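Local structure of mandelate racemase/muconate lactonizing enzyme-like protein (Rubrobacter xylanophilus DSM 9941, 2QQ6) at residues Val122-Asp127 with Ala340-His345; Asp166-Asp171 with Pro209-Ala214. The protein probably acts as a magnesium-dependent lyase or related enzyme of the enolase superfamily, though its substrate and exact reaction are not established. One frame throughout, in Å; residues are numbered along the deposited sequence.

Interaction 1: residues Val122-Asp127 with Ala340-His345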
loop_
_atom_site.group_PDB
_atom_site.type_symbol
_atom_site.label_atom_id
_atom_site.label_comp_id
_atom_site.label_asym_id
_atom_site.label_seq_id
_atom_site.Cartn_x
_atom_site.Cartn_y
_atom_site.Cartn_z
ATOM N N VAL B 122 11.607 -21.641 19.279
ATOM C CA VAL B 122 12.243 -20.810 18.264
ATOM C C VAL B 122 13.259 -19.782 18.760
ATOM O O VAL B 122 13.037 -19.035 19.716
ATOM C CB VAL B 122 11.174 -20.087 17.395
ATOM C CG1 VAL B 122 9.894 -20.909 17.373
ATOM C CG2 VAL B 122 10.924 -18.660 17.895
ATOM N N ARG B 123 14.380 -19.753 18.055
ATOM C CA ARG B 123 15.484 -18.864 18.355
ATOM C C ARG B 123 15.268 -17.445 17.840
ATOM O O ARG B 123 14.749 -17.231 16.741
ATOM C CB ARG B 123 16.746 -19.467 17.758
ATOM C CG ARG B 123 17.954 -18.614 17.814
ATOM C CD ARG B 123 18.978 -19.241 16.921
ATOM N NE ARG B 123 20.149 -18.399 16.764
ATOM C CZ ARG B 123 21.084 -18.603 15.846
ATOM N NH1 ARG B 123 20.968 -19.625 15.007
ATOM N NH2 ARG B 123 22.130 -17.791 15.774
ATOM N N LEU B 124 15.685 -16.479 18.648
ATOM C CA LEU B 124 15.543 -15.067 18.309
ATOM C C LEU B 124 16.887 -14.416 18.059
ATOM O O LEU B 124 17.935 -15.043 18.236
ATOM C CB LEU B 124 14.884 -14.318 19.459
ATOM C CG LEU B 124 13.543 -14.817 19.954
ATOM C CD1 LEU B 124 13.293 -14.219 21.313
ATOM C CD2 LEU B 124 12.451 -14.451 18.969
ATOM N N TYR B 125 16.832 -13.153 17.633
ATOM C CA TYR B 125 18.022 -12.329 17.419
ATOM C C TYR B 125 17.699 -10.957 18.025
ATOM O O TYR B 125 16.541 -10.502 17.995
ATOM C CB TYR B 125 18.431 -12.259 15.925
ATOM C CG TYR B 125 17.663 -11.349 14.978
ATOM C CD1 TYR B 125 17.888 -9.973 14.967
ATOM C CD2 TYR B 125 16.803 -11.880 14.003
ATOM C CE1 TYR B 125 17.295 -9.148 14.010
ATOM C CE2 TYR B 125 16.205 -11.057 13.042
ATOM C CZ TYR B 125 16.464 -9.692 13.051
ATOM O OH TYR B 125 15.931 -8.864 12.085
ATOM N N ALA B 126 18.703 -10.325 18.626
ATOM C CA ALA B 126 18.490 -9.039 19.278
ATOM C C ALA B 126 18.978 -7.826 18.493
ATOM O O ALA B 126 20.152 -7.725 18.120
ATOM C CB ALA B 126 19.125 -9.058 20.666
ATOM N N ASP B 127 18.052 -6.911 18.230
ATOM C CA ASP B 127 18.378 -5.688 17.519
ATOM C C ASP B 127 19.049 -4.785 18.560
ATOM O O ASP B 127 18.460 -4.477 19.597
ATOM C CB ASP B 127 17.094 -5.048 16.973
ATOM C CG ASP B 127 17.372 -3.888 16.035
ATOM O OD1 ASP B 127 17.827 -2.820 16.508
ATOM O OD2 ASP B 127 17.141 -4.050 14.815
ATOM N N ALA B 340 14.923 -19.692 10.376
ATOM C CA ALA B 340 16.279 -19.374 10.808
ATOM C C ALA B 340 16.269 -18.637 12.153
ATOM O O ALA B 340 16.591 -19.231 13.176
ATOM C CB ALA B 340 16.963 -18.536 9.746
ATOM N N VAL B 341 15.916 -17.352 12.148
ATOM C CA VAL B 341 15.850 -16.568 13.380
ATOM C C VAL B 341 14.785 -15.497 13.332
ATOM O O VAL B 341 14.583 -14.838 12.310
ATOM C CB VAL B 341 17.175 -15.843 13.732
ATOM C CG1 VAL B 341 17.890 -16.574 14.866
ATOM C CG2 VAL B 341 18.051 -15.721 12.507
ATOM N N LEU B 342 14.111 -15.321 14.462
ATOM C CA LEU B 342 13.066 -14.319 14.582
ATOM C C LEU B 342 13.669 -13.105 15.297
ATOM O O LEU B 342 14.542 -13.238 16.161
ATOM C CB LEU B 342 11.875 -14.897 15.363
ATOM C CG LEU B 342 10.716 -13.969 15.721
ATOM C CD1 LEU B 342 10.221 -13.261 14.493
ATOM C CD2 LEU B 342 9.612 -14.766 16.352
ATOM N N GLU B 343 13.210 -11.918 14.916
ATOM C CA GLU B 343 13.717 -10.697 15.502
ATOM C C GLU B 343 13.005 -10.264 16.766
ATOM O O GLU B 343 11.800 -10.464 16.926
ATOM C CB GLU B 343 13.640 -9.553 14.493
ATOM C CG GLU B 343 13.711 -8.172 15.134
ATOM C CD GLU B 343 13.820 -7.050 14.123
ATOM O OE1 GLU B 343 13.269 -7.195 13.013
ATOM O OE2 GLU B 343 14.448 -6.015 14.444
ATOM N N TRP B 344 13.784 -9.677 17.671
ATOM C CA TRP B 344 13.266 -9.124 18.909
ATOM C C TRP B 344 13.860 -7.722 18.866
ATOM O O TRP B 344 15.061 -7.553 18.653
ATOM C CB TRP B 344 13.759 -9.899 20.136
ATOM C CG TRP B 344 13.174 -9.358 21.421
ATOM C CD1 TRP B 344 11.852 -9.108 21.683
ATOM C CD2 TRP B 344 13.892 -8.977 22.603
ATOM N NE1 TRP B 344 11.705 -8.594 22.949
ATOM C CE2 TRP B 344 12.941 -8.504 23.536
ATOM C CE3 TRP B 344 15.246 -8.991 22.966
ATOM C CZ2 TRP B 344 13.302 -8.049 24.810
ATOM C CZ3 TRP B 344 15.604 -8.539 24.231
ATOM C CH2 TRP B 344 14.635 -8.075 25.137
ATOM N N HIS B 345 13.010 -6.721 19.040
ATOM C CA HIS B 345 13.433 -5.331 18.967
ATOM C C HIS B 345 13.104 -4.610 20.279
ATOM O O HIS B 345 12.965 -3.386 20.297
ATOM C CB HIS B 345 12.694 -4.688 17.783
ATOM C CG HIS B 345 13.270 -3.386 17.315
ATOM N ND1 HIS B 345 13.202 -2.225 18.055
ATOM C CD2 HIS B 345 13.886 -3.056 16.153
ATOM C CE1 HIS B 345 13.753 -1.235 17.371
ATOM N NE2 HIS B 345 14.176 -1.713 16.214
#

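Interaction 2: residues Asp166-Asp171 with Pro209-Ala214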
loop_
_atom_site.group_PDB
_atom_site.type_symbol
_atom_site.label_atom_id
_atom_site.label_comp_id
_atom_site.label_asym_id
_atom_site.label_seq_id
_atom_site.Cartn_x
_atom_site.Cartn_y
_atom_site.Cartn_z
ATOM N N ASP B 166 22.635 -15.056 20.817
ATOM C CA ASP B 166 23.835 -15.379 20.064
ATOM C C ASP B 166 23.650 -14.915 18.615
ATOM O O ASP B 166 24.275 -15.425 17.686
ATOM C CB ASP B 166 24.086 -16.877 20.133
ATOM C CG ASP B 166 22.995 -17.669 19.456
ATOM O OD1 ASP B 166 21.801 -17.276 19.577
ATOM O OD2 ASP B 166 23.322 -18.690 18.806
ATOM N N ALA B 167 22.769 -13.931 18.457
ATOM C CA ALA B 167 22.451 -13.322 17.175
ATOM C C ALA B 167 22.148 -11.838 17.432
ATOM O O ALA B 167 21.169 -11.487 18.093
ATOM C CB ALA B 167 21.257 -14.013 16.555
ATOM N N ILE B 168 22.998 -10.973 16.895
ATOM C CA ILE B 168 22.869 -9.537 17.080
ATOM C C ILE B 168 22.592 -8.773 15.790
ATOM O O ILE B 168 23.101 -9.148 14.740
ATOM C CB ILE B 168 24.177 -9.005 17.718
ATOM C CG1 ILE B 168 24.057 -9.042 19.238
ATOM C CG2 ILE B 168 24.487 -7.604 17.234
ATOM C CD1 ILE B 168 23.660 -10.392 19.787
ATOM N N LYS B 169 21.797 -7.705 15.869
ATOM C CA LYS B 169 21.515 -6.870 14.694
ATOM C C LYS B 169 21.956 -5.427 14.949
ATOM O O LYS B 169 21.701 -4.874 16.016
ATOM C CB LYS B 169 20.029 -6.884 14.340
ATOM C CG LYS B 169 19.672 -6.059 13.090
ATOM C CD LYS B 169 18.156 -6.048 12.877
ATOM C CE LYS B 169 17.753 -5.593 11.472
ATOM N NZ LYS B 169 16.317 -5.892 11.166
ATOM N N LEU B 170 22.593 -4.818 13.949
ATOM C CA LEU B 170 23.109 -3.452 14.066
ATOM C C LEU B 170 22.905 -2.524 12.870
ATOM O O LEU B 170 22.895 -2.968 11.718
ATOM C CB LEU B 170 24.600 -3.518 14.369
ATOM C CG LEU B 170 24.922 -3.135 15.802
ATOM C CD1 LEU B 170 26.233 -3.767 16.214
ATOM C CD2 LEU B 170 24.945 -1.605 15.917
ATOM N N ASP B 171 22.766 -1.229 13.159
ATOM C CA ASP B 171 22.578 -0.212 12.123
ATOM C C ASP B 171 23.886 0.450 11.763
ATOM O O ASP B 171 24.817 0.447 12.559
ATOM C CB ASP B 171 21.628 0.889 12.582
ATOM C CG ASP B 171 20.234 0.387 12.843
ATOM O OD1 ASP B 171 19.839 -0.627 12.224
ATOM O OD2 ASP B 171 19.523 1.023 13.652
ATOM N N PRO B 209 33.805 -14.326 16.990
ATOM C CA PRO B 209 33.378 -14.951 15.732
ATOM C C PRO B 209 32.252 -15.983 15.761
ATOM O O PRO B 209 31.750 -16.366 14.714
ATOM C CB PRO B 209 34.673 -15.560 15.212
ATOM C CG PRO B 209 35.287 -16.065 16.480
ATOM C CD PRO B 209 35.086 -14.910 17.446
ATOM N N GLU B 210 31.850 -16.444 16.934
ATOM C CA GLU B 210 30.793 -17.438 16.970
ATOM C C GLU B 210 29.413 -16.818 17.137
ATOM O O GLU B 210 28.396 -17.434 16.806
ATOM C CB GLU B 210 31.076 -18.455 18.066
ATOM C CG GLU B 210 32.092 -19.511 17.661
ATOM C CD GLU B 210 32.672 -20.228 18.851
ATOM O OE1 GLU B 210 31.904 -20.831 19.631
ATOM O OE2 GLU B 210 33.903 -20.180 19.009
ATOM N N VAL B 211 29.372 -15.593 17.648
ATOM C CA VAL B 211 28.098 -14.905 17.797
ATOM C C VAL B 211 27.747 -14.422 16.399
ATOM O O VAL B 211 28.628 -13.989 15.649
ATOM C CB VAL B 211 28.218 -13.691 18.721
ATOM C CG1 VAL B 211 26.884 -12.986 18.820
ATOM C CG2 VAL B 211 28.690 -14.129 20.089
ATOM N N GLU B 212 26.475 -14.502 16.029
ATOM C CA GLU B 212 26.096 -14.060 14.699
ATOM C C GLU B 212 25.610 -12.614 14.634
ATOM O O GLU B 212 24.683 -12.202 15.338
ATOM C CB GLU B 212 25.055 -15.007 14.118
ATOM C CG GLU B 212 25.597 -16.401 13.915
ATOM C CD GLU B 212 24.736 -17.219 12.988
ATOM O OE1 GLU B 212 23.606 -17.581 13.372
ATOM O OE2 GLU B 212 25.191 -17.491 11.858
ATOM N N VAL B 213 26.249 -11.837 13.773
ATOM C CA VAL B 213 25.880 -10.445 13.643
ATOM C C VAL B 213 25.465 -10.013 12.239
ATOM O O VAL B 213 26.191 -10.195 11.268
ATOM C CB VAL B 213 27.021 -9.541 14.173
ATOM C CG1 VAL B 213 28.353 -10.074 13.731
ATOM C CG2 VAL B 213 26.823 -8.115 13.698
ATOM N N ALA B 214 24.268 -9.440 12.164
ATOM C CA ALA B 214 23.709 -8.938 10.918
ATOM C C ALA B 214 23.646 -7.417 11.016
ATOM O O ALA B 214 23.555 -6.868 12.112
ATOM C CB ALA B 214 22.319 -9.525 10.681
#

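Interaction 1: residues Val122-Asp127 with Ala340-His345
The ring of Tyr-125 reaches Glu-343 because its CG sits between the backbone N and the carbonyl carbon (chi1 78°), which swings the aromatic group across the neighbouring strand, while Glu-343 holds its own CG opposite N (chi1 161°) and runs on extended. The two side chains cross obliquely, the carboxylate plane turned 21° from that of the ring, and Tyr-125 OH hydrogen-bonds Lys-169 NZ. At the ring edge, CD2 of Tyr-125 meets CB of Val-341 at 4.0 Å. CG1 of Val-341 also covers a face of the Arg-123 guanidinium, 3.5 Å from NE, and NH2 of that arginine forms a salt bridge with Glu-212. On the other side of the sheet CD2 of Leu-124 packs 3.7 Å from CB of Leu-342, which rests on helix 323-334. Between the faces runs a parallel ladder, from Leu-342 N to Arg-123 O (3.0 Å) as far as Asp-127 N to Trp-344 O (3.1 Å); it pairs the first and last strands and closes the (beta/alpha)7-beta barrel. A leucine in place of Tyr-125 would probably leave Lys-169 NZ without its hydroxyl partner and lose the edge contact with Val-341. Asn-319 N bonds Glu-343 OE1, and the magnesium ion is about 6 Å from the Glu-343 side chain. Asp-127 OD2 and Glu-343 OE2, 3.4 Å apart, would probably repel, eased by Lys-169, whose long ion pair with OE2 is weak.

Interaction 2: residues Asp166-Asp171 with Pro209-Ala214
Strands 167-171 and 212-214 run parallel at 22°, Ala-167 beside Glu-212, Ile-168 beside Val-213 and Lys-169 beside Ala-214, and with helix 190-207 between them in sequence they form a beta-alpha-beta crossover of the enolase-type barrel. Side chains alternate between its interior and the helix layer. Toward the helices, CD1 of Ile-168 approaches CG1 of Val-211 at 4.2 Å, and its other branch, CG2, lies 4.3 Å from CG2 of Val-213. CG1 of Val-211 is placed opposite its own N (chi1 179°), and from there it also touches the carbonyl of Asp-166. Leu-170 and Val-213 both reach helix 190-207, at Val-203 and Arg-204. Facing inward, Lys-169 leaves the strand beside Ala-214, its CG 4.1 Å from Ala-214 O, as a fully extended chain whose NZ forms a salt bridge with Glu-242, a magnesium ligand. The contact itself is chiefly backbone: Ile-168 gives its N to Glu-212 O and receives Ala-214 N at its O, 2.8 Å away, and Leu-170 N continues the ladder to Ala-214 O at 2.9 Å. At the opposite end Glu-212 N bonds Asp-166 O at 2.9 Å, with the donor standing 44° out of the carbonyl plane.

Both contacts belong to one barrel sheet, in which strands 121-127 and 167-171 are neighbours: Ala-126 N lies 2.8 Å from Ala-167 O, a probable hydrogen bond. Interaction 1 is the more deeply buried, and brings together strands distant in sequence; interaction 2 joins consecutive strands and runs out at its 209-211 end to the protein surface. Each relies on a parallel backbone ladder, but the first adds an aromatic ring and two closely spaced carboxylates, whereas the second has few side-chain contacts, all apolar or to carbonyls. Their inward faces meet where the chain of Lys-169 passes Asp-127, beside the site formed by Asp-216, Glu-242 and Glu-268 around magnesium.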